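Local coordinates for cysteine protease (Xylella fastidiosa, PDB 3OIS), which probably acts as a papain-family cysteine protease and binds uridine diphosphate, at residues F208-N212 / S213-N217. Numbering follows the deposited sequence.
Sequences FSVYN and SWVGN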
loop_
_atom_site.group_PDB
_atom_site.type_symbol
_atom_site.label_atom_id
_atom_site.label_comp_id
_atom_site.label_asym_id
_atom_site.label_seq_id
_atom_site.Cartn_x
_atom_site.Cartn_y
_atom_site.Cartn_z
ATOM N N PHE A 208 5.258 -2.374 6.380
ATOM C CA PHE A 208 5.859 -3.275 7.310
ATOM C C PHE A 208 7.248 -3.752 6.840
ATOM O O PHE A 208 7.581 -3.698 5.620
ATOM C CB PHE A 208 4.929 -4.491 7.590
ATOM C CG PHE A 208 4.630 -5.380 6.398
ATOM C CD1 PHE A 208 3.650 -5.032 5.421
ATOM C CD2 PHE A 208 5.288 -6.618 6.273
ATOM C CE1 PHE A 208 3.326 -5.955 4.377
ATOM C CE2 PHE A 208 4.957 -7.533 5.239
ATOM C CZ PHE A 208 4.017 -7.175 4.267
ATOM N N SER A 209 8.034 -4.265 7.775
ATOM C CA SER A 209 9.322 -4.865 7.371
ATOM C C SER A 209 9.106 -6.274 6.932
ATOM O O SER A 209 8.415 -7.041 7.641
ATOM C CB SER A 209 10.296 -4.836 8.548
ATOM O OG SER A 209 10.638 -3.468 8.797
ATOM N N VAL A 210 9.794 -6.626 5.868
ATOM C CA VAL A 210 9.721 -7.979 5.260
ATOM C C VAL A 210 10.983 -8.769 5.553
ATOM O O VAL A 210 12.084 -8.203 5.415
ATOM C CB VAL A 210 9.522 -7.884 3.728
ATOM C CG1 VAL A 210 9.655 -9.280 3.057
ATOM C CG2 VAL A 210 8.234 -7.206 3.441
ATOM N N TYR A 211 10.856 -10.045 6.020
ATOM C CA TYR A 211 12.040 -10.851 6.404
ATOM C C TYR A 211 12.133 -12.079 5.491
ATOM O O TYR A 211 11.116 -12.494 4.863
ATOM C CB TYR A 211 11.898 -11.312 7.866
ATOM C CG TYR A 211 12.159 -10.171 8.812
ATOM C CD1 TYR A 211 13.431 -10.056 9.431
ATOM C CD2 TYR A 211 11.218 -9.182 9.031
ATOM C CE1 TYR A 211 13.680 -9.038 10.295
ATOM C CE2 TYR A 211 11.482 -8.146 9.893
ATOM C CZ TYR A 211 12.716 -8.089 10.525
ATOM O OH TYR A 211 13.027 -7.026 11.340
ATOM N N ASN A 212 13.348 -12.658 5.435
ATOM C CA ASN A 212 13.564 -13.811 4.536
ATOM C C ASN A 212 12.707 -15.036 4.994
ATOM O O ASN A 212 12.509 -15.983 4.220
ATOM C CB ASN A 212 15.036 -14.208 4.558
ATOM C CG ASN A 212 15.414 -14.875 5.862
ATOM O OD1 ASN A 212 15.108 -14.380 6.939
ATOM N ND2 ASN A 212 16.017 -16.068 5.778
ATOM N N SER A 213 12.183 -15.009 6.215
ATOM C CA SER A 213 11.355 -16.172 6.662
ATOM C C SER A 213 10.019 -16.253 5.892
ATOM O O SER A 213 9.318 -17.315 5.868
ATOM C CB SER A 213 11.108 -16.095 8.137
ATOM O OG SER A 213 10.729 -14.816 8.609
ATOM N N TRP A 214 9.603 -15.123 5.310
ATOM C CA TRP A 214 8.417 -15.138 4.404
ATOM C C TRP A 214 8.847 -15.222 2.903
ATOM O O TRP A 214 8.345 -16.072 2.148
ATOM C CB TRP A 214 7.571 -13.856 4.675
ATOM C CG TRP A 214 6.309 -13.773 3.853
ATOM C CD1 TRP A 214 5.495 -14.837 3.450
ATOM C CD2 TRP A 214 5.754 -12.596 3.298
ATOM N NE1 TRP A 214 4.424 -14.342 2.708
ATOM C CE2 TRP A 214 4.543 -12.962 2.622
ATOM C CE3 TRP A 214 6.093 -11.224 3.369
ATOM C CZ2 TRP A 214 3.743 -12.004 1.966
ATOM C CZ3 TRP A 214 5.312 -10.312 2.793
ATOM C CH2 TRP A 214 4.141 -10.661 2.051
ATOM N N VAL A 215 9.809 -14.371 2.470
ATOM C CA VAL A 215 10.077 -14.211 1.059
ATOM C C VAL A 215 11.252 -14.989 0.559
ATOM O O VAL A 215 11.512 -14.976 -0.629
ATOM C CB VAL A 215 10.307 -12.701 0.645
ATOM C CG1 VAL A 215 9.073 -11.886 0.939
ATOM C CG2 VAL A 215 11.503 -12.085 1.376
ATOM N N GLY A 216 11.971 -15.632 1.465
ATOM C CA GLY A 216 13.236 -16.317 1.064
ATOM C C GLY A 216 12.948 -17.500 0.122
ATOM O O GLY A 216 11.973 -18.281 0.327
ATOM N N ASN A 217 13.756 -17.570 -0.940
ATOM C CA ASN A 217 13.587 -18.509 -2.055
ATOM C C ASN A 217 12.221 -18.397 -2.761
ATOM O O ASN A 217 11.798 -19.337 -3.402
ATOM C CB ASN A 217 13.859 -19.956 -1.611
ATOM C CG ASN A 217 15.189 -20.099 -0.949
ATOM O OD1 ASN A 217 16.141 -19.493 -1.426
ATOM N ND2 ASN A 217 15.264 -20.846 0.173
#
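Phe208 and Trp214 meet where strand 204-211 passes directly into the short helix 212-215. Trp214 CZ3 comes to the edge of the Phe208 ring, near its plane, 3.7 Å from Phe208 CZ. The side chains cross at about a right angle, but the ring planes are inclined at 36°, an oblique meeting that is neither a stack nor a T-shaped pair. With CG anti to the backbone N (chi1 -178°), the indole is carried back toward Phe208. Next along, Val210 CG1 lies against Val215 CG1 at 3.4 Å, tighter than a usual methyl contact. Val210 CG1 also lies 4.1 Å from Trp214 CE3, and Val215 CG1 sits over one face of the indole, toward its rim.

Tyr211, the N-cap residue, starts the helix through its carbonyl: Trp214 N donates to Tyr211 O at 3.1 Å from above the carbonyl plane, and Val215 N adds a weak bond to the same oxygen. Gly216 N then closes a full helical turn on Asn212 O at 2.8 Å. Asn212 OD1 accepts from Thr232 N, and Ser213 OG bonds to Asp231 OD2. The strand pairs with 233-245 and 280-287 in the antiparallel sheet of the papain-like fold, and the contact lies at its end, away from the UDP site. The chemistry is thus divided: apolar groups, most of them buried, join strand to helix, while main-chain bonds set the turn and polar side chains tie it to residues 231-232.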